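PDB 7O79: Poly(Beta-D-mannuronate) lyase from Pseudopedobacter saltans, which probably cleaves alginate as a poly(beta-D-mannuronate) lyase of polysaccharide lyase family 6, built on a right-handed parallel beta-helix. Local coordinates for residues A[286-289]-A[295-298]; A[297-302]-A[307-312]. All blocks are in the same frame, centred on the assembly; numbering follows the deposited sequence.

Contact 1: A[286-289]-A[295-298]; sequences EYIE and KYEP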
loop_
_atom_site.group_PDB
_atom_site.type_symbol
_atom_site.label_atom_id
_atom_site.label_comp_id
_atom_site.label_asym_id
_atom_site.label_seq_id
_atom_site.Cartn_x
_atom_site.Cartn_y
_atom_site.Cartn_z
ATOM N N GLU A 286 14.222 -16.572 3.464
ATOM C CA GLU A 286 14.197 -18.026 3.502
ATOM C C GLU A 286 15.190 -18.636 2.522
ATOM O O GLU A 286 15.193 -18.297 1.335
ATOM C CB GLU A 286 12.799 -18.565 3.209
ATOM C CG GLU A 286 12.777 -20.055 3.486
ATOM C CD GLU A 286 11.422 -20.682 3.348
ATOM O OE1 GLU A 286 10.718 -20.433 2.342
ATOM O OE2 GLU A 286 11.086 -21.461 4.254
ATOM N N TYR A 287 16.015 -19.553 3.020
ATOM C CA TYR A 287 16.913 -20.339 2.176
ATOM C C TYR A 287 16.127 -21.435 1.464
ATOM O O TYR A 287 15.380 -22.170 2.110
ATOM C CB TYR A 287 18.004 -20.955 3.046
ATOM C CG TYR A 287 19.009 -21.828 2.328
ATOM C CD1 TYR A 287 20.009 -21.273 1.524
ATOM C CD2 TYR A 287 18.965 -23.218 2.461
ATOM C CE1 TYR A 287 20.944 -22.087 0.882
ATOM C CE2 TYR A 287 19.878 -24.027 1.827
ATOM C CZ TYR A 287 20.871 -23.468 1.050
ATOM O OH TYR A 287 21.780 -24.298 0.434
ATOM N N ILE A 288 16.286 -21.550 0.140
ATOM C CA ILE A 288 15.537 -22.524 -0.653
ATOM C C ILE A 288 16.417 -23.369 -1.558
ATOM O O ILE A 288 15.894 -24.197 -2.306
ATOM C CB ILE A 288 14.428 -21.854 -1.498
ATOM C CG1 ILE A 288 15.047 -21.031 -2.636
ATOM C CG2 ILE A 288 13.476 -21.039 -0.637
ATOM C CD1 ILE A 288 14.058 -20.633 -3.724
ATOM N N GLU A 289 17.739 -23.187 -1.534
ATOM C CA GLU A 289 18.571 -23.896 -2.499
ATOM C C GLU A 289 18.493 -25.398 -2.286
ATOM O O GLU A 289 18.515 -26.168 -3.251
ATOM C CB GLU A 289 20.018 -23.412 -2.413
ATOM C CG GLU A 289 20.973 -24.087 -3.415
ATOM C CD GLU A 289 20.515 -23.967 -4.868
ATOM O OE1 GLU A 289 20.273 -25.018 -5.507
ATOM O OE2 GLU A 289 20.364 -22.829 -5.366
ATOM N N LYS A 295 12.490 -31.788 7.272
ATOM C CA LYS A 295 11.186 -31.213 7.583
ATOM C C LYS A 295 10.790 -30.061 6.670
ATOM O O LYS A 295 9.647 -29.591 6.765
ATOM C CB LYS A 295 11.154 -30.742 9.045
ATOM C CG LYS A 295 11.573 -31.846 10.019
ATOM C CD LYS A 295 10.873 -31.725 11.341
ATOM C CE LYS A 295 11.178 -32.942 12.241
ATOM N NZ LYS A 295 10.861 -34.236 11.564
ATOM N N TYR A 296 11.688 -29.614 5.791
ATOM C CA TYR A 296 11.426 -28.464 4.929
ATOM C C TYR A 296 10.186 -28.686 4.079
ATOM O O TYR A 296 10.077 -29.693 3.376
ATOM C CB TYR A 296 12.651 -28.193 4.054
ATOM C CG TYR A 296 12.524 -27.042 3.074
ATOM C CD1 TYR A 296 11.919 -25.846 3.428
ATOM C CD2 TYR A 296 13.058 -27.145 1.804
ATOM C CE1 TYR A 296 11.827 -24.786 2.515
ATOM C CE2 TYR A 296 12.985 -26.098 0.895
ATOM C CZ TYR A 296 12.370 -24.934 1.244
ATOM O OH TYR A 296 12.302 -23.922 0.312
ATOM N N GLU A 297 9.235 -27.744 4.165
ATOM C CA GLU A 297 8.041 -27.736 3.325
ATOM C C GLU A 297 8.121 -26.527 2.400
ATOM O O GLU A 297 7.698 -25.414 2.771
ATOM C CB GLU A 297 6.763 -27.700 4.170
ATOM C CG GLU A 297 6.730 -28.807 5.237
ATOM C CD GLU A 297 5.549 -28.689 6.208
ATOM O OE1 GLU A 297 5.189 -29.716 6.828
ATOM O OE2 GLU A 297 4.954 -27.593 6.311
ATOM N N PRO A 298 8.644 -26.687 1.186
ATOM C CA PRO A 298 8.826 -25.530 0.302
ATOM C C PRO A 298 7.512 -24.973 -0.211
ATOM O O PRO A 298 6.512 -25.680 -0.349
ATOM C CB PRO A 298 9.674 -26.094 -0.845
ATOM C CG PRO A 298 9.290 -27.544 -0.901
ATOM C CD PRO A 298 9.075 -27.948 0.550
HETATM O O HOH W 1 10.039 -22.251 0.526
#
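Tyr-296 reaches back across a short loop to meet Glu-286 and Ile-288, all three in the excursion that leaves the parallel beta-helix after strand 280-283. Its ring is the centre of the contact, and the two partners approach it from different directions. The carboxylate of Glu-286 comes to the ring edge, near the ring plane, where OE2 lies 3.8 Å from CE1 of Tyr-296. The two flat groups stand almost perpendicular, their planes 86° apart. With CG anti to the backbone N (chi1 -171°) and the chain extended beyond it, Glu-286 brings its carboxylate to this edge. OE2 is also engaged by Arg-311 in a salt bridge and by the backbone N of Gln-347, so a charged group and a backbone N-H both hold the oxygen that meets the ring.

Ile-288 meets the phenol end instead. Its CG2 methyl packs 3.3 Å from OH of Tyr-296, while CG1 and CD1 lie farther from the phenol. On one face of the same ring, the backbone N of Pro-298 sits over the centre, 3.9 Å above the plane, so the chain curls over its own tyrosine. A water joins the polar ends: it donates to OE1 of Glu-286 at 2.7 Å and accepts from OH of Tyr-296 at 2.8 Å.

Contact 2: A[297-302]-A[307-312]; sequences EPILRA and GRVPRY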
loop_
_atom_site.group_PDB
_atom_site.type_symbol
_atom_site.label_atom_id
_atom_site.label_comp_id
_atom_site.label_asym_id
_atom_site.label_seq_id
_atom_site.Cartn_x
_atom_site.Cartn_y
_atom_site.Cartn_z
ATOM N N GLU A 297 9.235 -27.744 4.165
ATOM C CA GLU A 297 8.041 -27.736 3.325
ATOM C C GLU A 297 8.121 -26.527 2.400
ATOM O O GLU A 297 7.698 -25.414 2.771
ATOM C CB GLU A 297 6.763 -27.700 4.170
ATOM C CG GLU A 297 6.730 -28.807 5.237
ATOM C CD GLU A 297 5.549 -28.689 6.208
ATOM O OE1 GLU A 297 5.189 -29.716 6.828
ATOM O OE2 GLU A 297 4.954 -27.593 6.311
ATOM N N PRO A 298 8.644 -26.687 1.186
ATOM C CA PRO A 298 8.826 -25.530 0.302
ATOM C C PRO A 298 7.512 -24.973 -0.211
ATOM O O PRO A 298 6.512 -25.680 -0.349
ATOM C CB PRO A 298 9.674 -26.094 -0.845
ATOM C CG PRO A 298 9.290 -27.544 -0.901
ATOM C CD PRO A 298 9.075 -27.948 0.550
ATOM N N ILE A 299 7.526 -23.669 -0.483
ATOM C CA ILE A 299 6.438 -23.013 -1.198
ATOM C C ILE A 299 6.659 -23.309 -2.678
ATOM O O ILE A 299 7.654 -22.874 -3.258
ATOM C CB ILE A 299 6.404 -21.501 -0.937
ATOM C CG1 ILE A 299 6.353 -21.184 0.571
ATOM C CG2 ILE A 299 5.251 -20.857 -1.693
ATOM C CD1 ILE A 299 5.106 -21.688 1.309
ATOM N N LEU A 300 5.741 -24.061 -3.283
ATOM C CA LEU A 300 5.886 -24.499 -4.663
ATOM C C LEU A 300 5.496 -23.392 -5.629
ATOM O O LEU A 300 4.585 -22.609 -5.355
ATOM C CB LEU A 300 5.014 -25.732 -4.910
ATOM C CG LEU A 300 5.291 -26.983 -4.058
ATOM C CD1 LEU A 300 4.386 -28.163 -4.501
ATOM C CD2 LEU A 300 6.781 -27.360 -4.151
ATOM N N ARG A 301 6.203 -23.325 -6.758
ATOM C CA ARG A 301 5.889 -22.386 -7.834
ATOM C C ARG A 301 6.498 -22.909 -9.129
ATOM O O ARG A 301 7.720 -23.046 -9.227
ATOM C CB ARG A 301 6.426 -20.984 -7.496
ATOM C CG ARG A 301 5.796 -19.839 -8.293
ATOM C CD ARG A 301 4.294 -19.649 -8.015
ATOM N NE ARG A 301 3.931 -19.862 -6.607
ATOM C CZ ARG A 301 4.064 -18.958 -5.634
ATOM N NH1 ARG A 301 4.560 -17.741 -5.881
ATOM N NH2 ARG A 301 3.698 -19.275 -4.399
ATOM N N ALA A 302 5.657 -23.194 -10.120
ATOM C CA ALA A 302 6.154 -23.640 -11.411
ATOM C C ALA A 302 6.799 -22.479 -12.159
ATOM O O ALA A 302 6.489 -21.305 -11.924
ATOM C CB ALA A 302 5.015 -24.219 -12.247
ATOM N N GLY A 307 11.625 -24.796 -8.828
ATOM C CA GLY A 307 10.261 -25.221 -8.596
ATOM C C GLY A 307 9.665 -24.706 -7.311
ATOM O O GLY A 307 8.654 -25.244 -6.856
ATOM N N ARG A 308 10.266 -23.681 -6.700
ATOM C CA ARG A 308 9.817 -23.198 -5.401
ATOM C C ARG A 308 10.287 -21.760 -5.216
ATOM O O ARG A 308 11.164 -21.292 -5.936
ATOM C CB ARG A 308 10.336 -24.103 -4.278
ATOM C CG ARG A 308 11.837 -24.276 -4.251
ATOM C CD ARG A 308 12.256 -25.183 -3.099
ATOM N NE ARG A 308 13.675 -25.538 -3.136
ATOM C CZ ARG A 308 14.137 -26.692 -3.612
ATOM N NH1 ARG A 308 13.290 -27.581 -4.112
ATOM N NH2 ARG A 308 15.441 -26.948 -3.613
ATOM N N VAL A 309 9.678 -21.058 -4.256
ATOM C CA VAL A 309 10.058 -19.685 -3.925
ATOM C C VAL A 309 10.255 -19.583 -2.404
ATOM O O VAL A 309 9.783 -20.439 -1.650
ATOM C CB VAL A 309 9.008 -18.657 -4.409
ATOM C CG1 VAL A 309 8.881 -18.703 -5.926
ATOM C CG2 VAL A 309 7.653 -18.904 -3.737
ATOM N N PRO A 310 10.968 -18.554 -1.944
ATOM C CA PRO A 310 11.095 -18.385 -0.494
ATOM C C PRO A 310 9.821 -17.805 0.083
ATOM O O PRO A 310 9.084 -17.073 -0.584
ATOM C CB PRO A 310 12.277 -17.415 -0.328
ATOM C CG PRO A 310 12.621 -16.920 -1.662
ATOM C CD PRO A 310 11.784 -17.584 -2.700
ATOM N N ARG A 311 9.572 -18.160 1.351
ATOM C CA ARG A 311 8.505 -17.521 2.115
ATOM C C ARG A 311 8.745 -16.018 2.236
ATOM O O ARG A 311 7.801 -15.225 2.144
ATOM C CB ARG A 311 8.403 -18.159 3.503
ATOM C CG ARG A 311 7.636 -19.506 3.519
ATOM C CD ARG A 311 7.947 -20.278 4.796
ATOM N NE ARG A 311 7.071 -21.448 4.899
ATOM C CZ ARG A 311 7.363 -22.648 4.402
ATOM N NH1 ARG A 311 8.528 -22.853 3.796
ATOM N NH2 ARG A 311 6.499 -23.644 4.521
ATOM N N TYR A 312 10.002 -15.614 2.461
ATOM C CA TYR A 312 10.416 -14.205 2.511
ATOM C C TYR A 312 11.706 -14.035 1.710
ATOM O O TYR A 312 12.628 -14.840 1.850
ATOM C CB TYR A 312 10.629 -13.727 3.967
ATOM C CG TYR A 312 9.333 -13.624 4.751
ATOM C CD1 TYR A 312 8.791 -14.746 5.375
ATOM C CD2 TYR A 312 8.636 -12.418 4.841
ATOM C CE1 TYR A 312 7.593 -14.681 6.063
ATOM C CE2 TYR A 312 7.440 -12.335 5.549
ATOM C CZ TYR A 312 6.926 -13.481 6.155
ATOM O OH TYR A 312 5.748 -13.441 6.866
HETATM O O HOH W 1 10.039 -22.251 0.526
#
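Arg-311 grips the backbone carbonyl of Glu-297 end-on, with NH2 2.8 Å and NH1 2.9 Å from the one O atom. The oxygen lies close to the guanidinium plane; NH2 approaches it in the carbonyl plane, NH1 from above that plane. NH1 also forms a salt bridge with Glu-286. Replacing Arg-311 by an alanine would probably leave the Glu-297 carbonyl without both donors, Glu-286 without its salt-bridge mate and Ile-299 uncovered on one side. Further along, Val-309 N donates to Ile-299 O (2.9 Å) and Arg-301 N to Gly-307 O (3.1 Å), the latter nearly straight at N-H (173°) but from well above the carbonyl plane. The water bound to Glu-286 and Tyr-296 also accepts from Ile-299 N and donates to Val-309 O.

Packing surrounds these bonds. CD1 of Ile-299 sits over the centre of one face of the Arg-311 guanidinium, and its CG2 meets CG2 of Val-309 at 3.7 Å. The bends of Arg-301 at chi2 (64°) and chi3 (38°) fold its guanidinium back over that valine CG2, and NH1 continues to Ser-183. Pro-298 CB rests on Arg-308 CD at 3.5 Å. The whole is a short, weakly bonded antiparallel beta-hairpin, strands 299-300 and 308-309, on a loop projecting from the parallel beta-helix.

Beyond strand 280-283 the chain leaves the beta-helix, and contact 1 closes the first loop by bringing 295-298 back to 286-289. Glu-297 and Pro-298 belong to both contacts, so contact 2 begins where contact 1 ends: the hairpin turns between 302 and 307, and 307-312 comes back across 297-302, the two pairing only briefly. The two loops follow one another along the chain rather than nesting. The returning segment nevertheless reaches contact 1 as well, through Arg-308 NE to Ile-288 O (2.7 Å) and Glu-286 N to Tyr-312 O (2.9 Å), and one water is shared by both contacts. These bonds join the outgoing and returning arms of the excursion before the chain re-enters the beta-helix at strand 319-328.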